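Local coordinates for maquette-3 (Escherichia coli, PDB 6Z0C), which is an artificial, computationally designed four-helix bundle, probably built to test whether buried networks of charged residues can be accommodated in and stabilise a hydrophobic core, at residues R29-I34 with K167-L172; E63-Q68 with E134-F139. One frame throughout, in Å; residues are numbered along the deposited sequence.

Contact 1: residues R29-I34 with K167-L172; sequences RELLKI and KQQREL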
loop_
_atom_site.group_PDB
_atom_site.type_symbol
_atom_site.label_atom_id
_atom_site.label_comp_id
_atom_site.label_asym_id
_atom_site.label_seq_id
_atom_site.Cartn_x
_atom_site.Cartn_y
_atom_site.Cartn_z
ATOM N N ARG A 29 -4.811 5.304 6.644
ATOM C CA ARG A 29 -5.341 6.073 7.806
ATOM C C ARG A 29 -6.562 5.343 8.379
ATOM O O ARG A 29 -6.647 5.228 9.610
ATOM C CB ARG A 29 -5.678 7.515 7.415
ATOM C CG ARG A 29 -4.476 8.448 7.395
ATOM C CD ARG A 29 -4.884 9.910 7.400
ATOM N NE ARG A 29 -5.519 10.272 6.142
ATOM C CZ ARG A 29 -4.877 10.629 5.030
ATOM N NH1 ARG A 29 -5.568 10.921 3.942
ATOM N NH2 ARG A 29 -3.555 10.700 5.004
ATOM N N GLU A 30 -7.459 4.848 7.517
ATOM C CA GLU A 30 -8.689 4.121 7.935
ATOM C C GLU A 30 -8.294 2.797 8.601
ATOM O O GLU A 30 -8.917 2.443 9.617
ATOM C CB GLU A 30 -9.632 3.926 6.747
ATOM C CG GLU A 30 -10.299 5.222 6.319
ATOM C CD GLU A 30 -11.038 5.202 4.992
ATOM O OE1 GLU A 30 -11.711 6.209 4.686
ATOM O OE2 GLU A 30 -10.933 4.195 4.262
ATOM N N LEU A 31 -7.286 2.107 8.063
ATOM C CA LEU A 31 -6.767 0.829 8.623
ATOM C C LEU A 31 -6.158 1.080 10.003
ATOM O O LEU A 31 -6.402 0.275 10.912
ATOM C CB LEU A 31 -5.724 0.230 7.677
ATOM C CG LEU A 31 -6.261 -0.786 6.676
ATOM C CD1 LEU A 31 -5.161 -1.214 5.722
ATOM C CD2 LEU A 31 -6.851 -1.994 7.389
ATOM N N LEU A 32 -5.373 2.147 10.143
ATOM C CA LEU A 32 -4.753 2.532 11.437
ATOM C C LEU A 32 -5.851 2.770 12.480
ATOM O O LEU A 32 -5.715 2.256 13.613
ATOM C CB LEU A 32 -3.883 3.773 11.221
ATOM C CG LEU A 32 -2.533 3.502 10.561
ATOM C CD1 LEU A 32 -1.910 4.787 10.040
ATOM C CD2 LEU A 32 -1.590 2.813 11.535
ATOM N N LYS A 33 -6.907 3.496 12.105
ATOM C CA LYS A 33 -8.040 3.822 13.013
ATOM C C LYS A 33 -8.680 2.520 13.511
ATOM O O LYS A 33 -8.744 2.339 14.742
ATOM C CB LYS A 33 -9.057 4.734 12.320
ATOM C CG LYS A 33 -10.188 5.228 13.216
ATOM C CD LYS A 33 -11.200 6.109 12.509
ATOM C CE LYS A 33 -10.584 7.324 11.845
ATOM N NZ LYS A 33 -11.620 8.259 11.347
ATOM N N ILE A 34 -9.124 1.634 12.613
ATOM C CA ILE A 34 -9.818 0.378 13.031
ATOM C C ILE A 34 -8.844 -0.506 13.819
ATOM O O ILE A 34 -9.292 -1.118 14.802
ATOM C CB ILE A 34 -10.473 -0.401 11.868
ATOM C CG1 ILE A 34 -11.205 -1.633 12.414
ATOM C CG2 ILE A 34 -9.468 -0.777 10.791
ATOM C CD1 ILE A 34 -12.185 -2.271 11.457
ATOM N N LYS A 167 -11.025 -7.218 4.839
ATOM C CA LYS A 167 -11.657 -6.622 3.628
ATOM C C LYS A 167 -10.843 -5.405 3.175
ATOM O O LYS A 167 -10.576 -5.293 1.961
ATOM C CB LYS A 167 -13.102 -6.182 3.883
ATOM C CG LYS A 167 -14.143 -7.290 3.870
ATOM C CD LYS A 167 -15.562 -6.763 3.951
ATOM C CE LYS A 167 -16.616 -7.850 3.935
ATOM N NZ LYS A 167 -16.710 -8.533 5.243
ATOM N N GLN A 168 -10.479 -4.528 4.117
ATOM C CA GLN A 168 -9.731 -3.272 3.843
ATOM C C GLN A 168 -8.300 -3.591 3.387
ATOM O O GLN A 168 -7.803 -2.882 2.495
ATOM C CB GLN A 168 -9.736 -2.371 5.076
ATOM C CG GLN A 168 -11.120 -1.831 5.410
ATOM C CD GLN A 168 -11.124 -0.944 6.631
ATOM O OE1 GLN A 168 -12.008 -1.029 7.477
ATOM N NE2 GLN A 168 -10.127 -0.083 6.740
ATOM N N GLN A 169 -7.651 -4.607 3.963
ATOM C CA GLN A 169 -6.266 -4.987 3.564
ATOM C C GLN A 169 -6.272 -5.553 2.137
ATOM O O GLN A 169 -5.330 -5.258 1.398
ATOM C CB GLN A 169 -5.635 -5.936 4.582
ATOM C CG GLN A 169 -5.012 -5.195 5.759
ATOM C CD GLN A 169 -4.758 -6.096 6.940
ATOM O OE1 GLN A 169 -5.223 -7.232 6.984
ATOM N NE2 GLN A 169 -4.014 -5.592 7.908
ATOM N N ARG A 170 -7.301 -6.307 1.744
ATOM C CA ARG A 170 -7.445 -6.805 0.346
ATOM C C ARG A 170 -7.685 -5.627 -0.600
ATOM O O ARG A 170 -7.191 -5.666 -1.739
ATOM C CB ARG A 170 -8.603 -7.794 0.226
ATOM C CG ARG A 170 -8.367 -9.086 0.985
ATOM C CD ARG A 170 -9.204 -10.207 0.418
ATOM N NE ARG A 170 -9.269 -11.304 1.361
ATOM C CZ ARG A 170 -8.299 -12.187 1.573
ATOM N NH1 ARG A 170 -7.160 -12.122 0.901
ATOM N NH2 ARG A 170 -8.484 -13.147 2.463
ATOM N N GLU A 171 -8.450 -4.633 -0.150
ATOM C CA GLU A 171 -8.714 -3.389 -0.917
ATOM C C GLU A 171 -7.375 -2.670 -1.137
ATOM O O GLU A 171 -7.118 -2.230 -2.270
ATOM C CB GLU A 171 -9.740 -2.528 -0.176
ATOM C CG GLU A 171 -10.691 -1.791 -1.097
ATOM C CD GLU A 171 -11.524 -2.687 -2.000
ATOM O OE1 GLU A 171 -12.383 -3.427 -1.477
ATOM O OE2 GLU A 171 -11.299 -2.651 -3.222
ATOM N N LEU A 172 -6.540 -2.601 -0.099
ATOM C CA LEU A 172 -5.209 -1.940 -0.146
ATOM C C LEU A 172 -4.291 -2.703 -1.111
ATOM O O LEU A 172 -3.630 -2.041 -1.927
ATOM C CB LEU A 172 -4.627 -1.878 1.269
ATOM C CG LEU A 172 -3.252 -1.228 1.405
ATOM C CD1 LEU A 172 -3.237 0.170 0.803
ATOM C CD2 LEU A 172 -2.826 -1.185 2.863
#

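Contact 2: residues E63-Q68 with E134-F139; sequences ELEEKQ and EDEEKF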
loop_
_atom_site.group_PDB
_atom_site.type_symbol
_atom_site.label_atom_id
_atom_site.label_comp_id
_atom_site.label_asym_id
_atom_site.label_seq_id
_atom_site.Cartn_x
_atom_site.Cartn_y
_atom_site.Cartn_z
ATOM N N GLU A 63 0.526 -8.424 21.486
ATOM C CA GLU A 63 1.955 -8.102 21.192
ATOM C C GLU A 63 2.161 -7.929 19.680
ATOM O O GLU A 63 2.822 -6.953 19.279
ATOM C CB GLU A 63 2.894 -9.200 21.693
ATOM C CG GLU A 63 2.760 -9.500 23.173
ATOM C CD GLU A 63 3.917 -10.294 23.758
ATOM O OE1 GLU A 63 4.060 -10.296 24.996
ATOM O OE2 GLU A 63 4.674 -10.908 22.975
ATOM N N LEU A 64 1.638 -8.857 18.875
ATOM C CA LEU A 64 1.767 -8.840 17.389
ATOM C C LEU A 64 1.067 -7.588 16.845
ATOM O O LEU A 64 1.598 -6.971 15.914
ATOM C CB LEU A 64 1.175 -10.133 16.811
ATOM C CG LEU A 64 0.873 -10.144 15.310
ATOM C CD1 LEU A 64 2.090 -9.751 14.482
ATOM C CD2 LEU A 64 0.371 -11.517 14.871
ATOM N N GLU A 65 -0.068 -7.217 17.434
ATOM C CA GLU A 65 -0.911 -6.079 16.981
ATOM C C GLU A 65 -0.095 -4.775 16.987
ATOM O O GLU A 65 -0.212 -3.994 16.017
ATOM C CB GLU A 65 -2.149 -5.969 17.871
ATOM C CG GLU A 65 -3.373 -5.470 17.133
ATOM C CD GLU A 65 -4.012 -6.464 16.184
ATOM O OE1 GLU A 65 -4.216 -7.625 16.589
ATOM O OE2 GLU A 65 -4.322 -6.064 15.047
ATOM N N GLU A 66 0.699 -4.538 18.034
ATOM C CA GLU A 66 1.495 -3.287 18.181
ATOM C C GLU A 66 2.512 -3.207 17.034
ATOM O O GLU A 66 2.709 -2.099 16.495
ATOM C CB GLU A 66 2.156 -3.225 19.559
ATOM C CG GLU A 66 1.174 -2.966 20.694
ATOM C CD GLU A 66 0.600 -1.558 20.777
ATOM O OE1 GLU A 66 -0.344 -1.354 21.573
ATOM O OE2 GLU A 66 1.094 -0.665 20.058
ATOM N N LYS A 67 3.102 -4.345 16.651
ATOM C CA LYS A 67 4.079 -4.443 15.533
ATOM C C LYS A 67 3.386 -4.104 14.207
ATOM O O LYS A 67 4.000 -3.396 13.388
ATOM C CB LYS A 67 4.699 -5.843 15.486
ATOM C CG LYS A 67 5.556 -6.200 16.693
ATOM C CD LYS A 67 5.973 -7.654 16.737
ATOM C CE LYS A 67 6.357 -8.101 18.132
ATOM N NZ LYS A 67 7.038 -9.417 18.117
ATOM N N GLN A 68 2.163 -4.601 14.003
ATOM C CA GLN A 68 1.373 -4.396 12.758
ATOM C C GLN A 68 1.008 -2.915 12.612
ATOM O O GLN A 68 1.028 -2.413 11.474
ATOM C CB GLN A 68 0.111 -5.256 12.764
ATOM C CG GLN A 68 0.398 -6.745 12.673
ATOM C CD GLN A 68 -0.859 -7.576 12.737
ATOM O OE1 GLN A 68 -1.897 -7.135 13.228
ATOM N NE2 GLN A 68 -0.772 -8.792 12.229
ATOM N N GLU A 134 -1.916 -12.226 5.746
ATOM C CA GLU A 134 -1.719 -13.649 6.140
ATOM C C GLU A 134 -1.845 -13.779 7.661
ATOM O O GLU A 134 -2.555 -14.691 8.114
ATOM C CB GLU A 134 -0.364 -14.173 5.670
ATOM C CG GLU A 134 -0.348 -14.540 4.202
ATOM C CD GLU A 134 0.974 -15.114 3.729
ATOM O OE1 GLU A 134 1.445 -16.089 4.352
ATOM O OE2 GLU A 134 1.534 -14.576 2.756
ATOM N N ASP A 135 -1.182 -12.898 8.413
ATOM C CA ASP A 135 -1.179 -12.907 9.901
ATOM C C ASP A 135 -2.603 -12.651 10.428
ATOM O O ASP A 135 -2.979 -13.288 11.437
ATOM C CB ASP A 135 -0.155 -11.908 10.451
ATOM C CG ASP A 135 1.290 -12.329 10.227
ATOM O OD1 ASP A 135 1.524 -13.515 9.915
ATOM O OD2 ASP A 135 2.171 -11.472 10.365
ATOM N N GLU A 136 -3.373 -11.773 9.775
ATOM C CA GLU A 136 -4.781 -11.483 10.160
ATOM C C GLU A 136 -5.623 -12.747 9.948
ATOM O O GLU A 136 -6.387 -13.101 10.857
ATOM C CB GLU A 136 -5.365 -10.311 9.368
ATOM C CG GLU A 136 -4.662 -8.989 9.617
ATOM C CD GLU A 136 -4.946 -8.299 10.942
ATOM O OE1 GLU A 136 -4.700 -7.081 11.019
ATOM O OE2 GLU A 136 -5.392 -8.971 11.894
ATOM N N GLU A 137 -5.470 -13.406 8.796
ATOM C CA GLU A 137 -6.199 -14.657 8.450
ATOM C C GLU A 137 -5.877 -15.751 9.475
ATOM O O GLU A 137 -6.807 -16.488 9.854
ATOM C CB GLU A 137 -5.838 -15.123 7.041
ATOM C CG GLU A 137 -6.429 -14.244 5.962
ATOM C CD GLU A 137 -6.080 -14.662 4.548
ATOM O OE1 GLU A 137 -6.957 -14.544 3.679
ATOM O OE2 GLU A 137 -4.935 -15.093 4.318
ATOM N N LYS A 138 -4.613 -15.863 9.892
ATOM C CA LYS A 138 -4.166 -16.875 10.886
ATOM C C LYS A 138 -4.825 -16.590 12.236
ATOM O O LYS A 138 -5.290 -17.545 12.883
ATOM C CB LYS A 138 -2.645 -16.871 11.046
ATOM C CG LYS A 138 -1.878 -17.513 9.904
ATOM C CD LYS A 138 -0.388 -17.507 10.132
ATOM C CE LYS A 138 0.380 -18.121 8.984
ATOM N NZ LYS A 138 1.809 -17.732 9.028
ATOM N N PHE A 139 -4.866 -15.326 12.658
ATOM C CA PHE A 139 -5.450 -14.977 13.974
ATOM C C PHE A 139 -6.946 -15.308 13.968
ATOM O O PHE A 139 -7.437 -15.831 14.982
ATOM C CB PHE A 139 -5.218 -13.520 14.375
ATOM C CG PHE A 139 -5.842 -13.248 15.716
ATOM C CD1 PHE A 139 -5.381 -13.910 16.844
ATOM C CD2 PHE A 139 -6.954 -12.432 15.838
ATOM C CE1 PHE A 139 -5.982 -13.715 18.077
ATOM C CE2 PHE A 139 -7.550 -12.233 17.075
ATOM C CZ PHE A 139 -7.067 -12.878 18.189
HETATM O O HOH W 1 -2.777 -10.438 13.017
#

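Contact 1: residues R29-I34 with K167-L172
L31 and Q168 run alongside one another, pointing opposite ways, where two nearly antiparallel helices meet, their segment axes 159° apart in direction and 10.5 Å apart at closest approach. Apolar contact does most of the work, and L31 carries it with its two methyls divided between neighbours. CD2 of L31 rests on CB of Q168 at 3.7 Å, while CD1 of L31 meets CD2 of L172, also at 3.7 Å. The same CD1 lies 4.0 Å from CG of Q169, whose side chain lies roughly perpendicular to that of L31. The CB of L172 points toward 29-34, and CG anti to the backbone N (chi1 180°) sets CD2 beside CD1 of L31.

The amide of Q168 supplies the polar element, but it makes no polar bond to 29-34. Its chain runs extended, chi2 180°, and carries the amide in among E30, L31 and I34. NE2 of Q168 stands 4.0 Å from CB of E30, and CG2 of I34 is 4.2 Å from the same nitrogen. NE2 is buried here without a hydrogen-bond partner in the model, probably at some energetic cost, whereas OE1 accepts a bond from Q164 one turn earlier on its own helix.

The contact joins the first helix, 4-48, to the last, 152-194. L72 of helix 52-99 touches L31, and V129 of helix 105-144 packs on L172, so all four helices meet around this leucine pair; the E30 side is exposed.

Contact 2: residues E63-Q68 with E134-F139
D135 meets Q68 through its CB, which lies 3.6 Å from NE2 of Q68; the planes of the amide and the carboxylate are tilted by only 14°, though the touch itself is nitrogen against CB. OD2 of D135 pairs with K131 on its own helix, and CD1 of L64 approaches that oxygen only loosely, at 4.5 Å. E136 comes next and brings a second carboxylate up to that of E65: OE1 of E136 and OE2 of E65 are 4.2 Å apart. The bend at chi2 of E136 (-75°) helps turn its carboxylate toward 63-68. This pairing of like charges is probably offset by two lysines: K35 bonds to OE1 of E136, OE2 of E65 and OE1 of Q68, while K162 bridges OE2 of E136 and OE2 of E65. Their shared donor, K35, probably explains why two acceptors, OE1 of Q68 and OE1 of E136, sit 3.6 Å apart. Water 1 accepts from NE2 of Q68 at 2.7 Å and donates weakly to OE2 of E136. Replacing E136 by an alanine removes its carboxylate and is likely to leave K35 and K162 each short of one partner, and the water without this weak bond. Helices 52-99 and 105-144 thus face each other across a buried charged network, with helix 4-48 contributing K35 and helix 152-194 contributing K162.

Both contacts join nearly antiparallel helices, but different pairs: contact 1 unites the first and last helices of the chain, contact 2 the middle two, nested inside the loop that contact 1 closes. Their centres are 14 Å apart. Contact 1 is partly buried, with L31 and L172 buried and E30 exposed, and relies on apolar packing. Contact 2 is buried yet polar, with wider axis spacing, and depends on lysines from the helices of contact 1, consistent with a designed internal charge network. The two sites touch directly: R170 and E137 form a salt bridge, modelled so short that its exact length is doubtful, and OE1 of Q169 packs 3.2 Å from CG of E136.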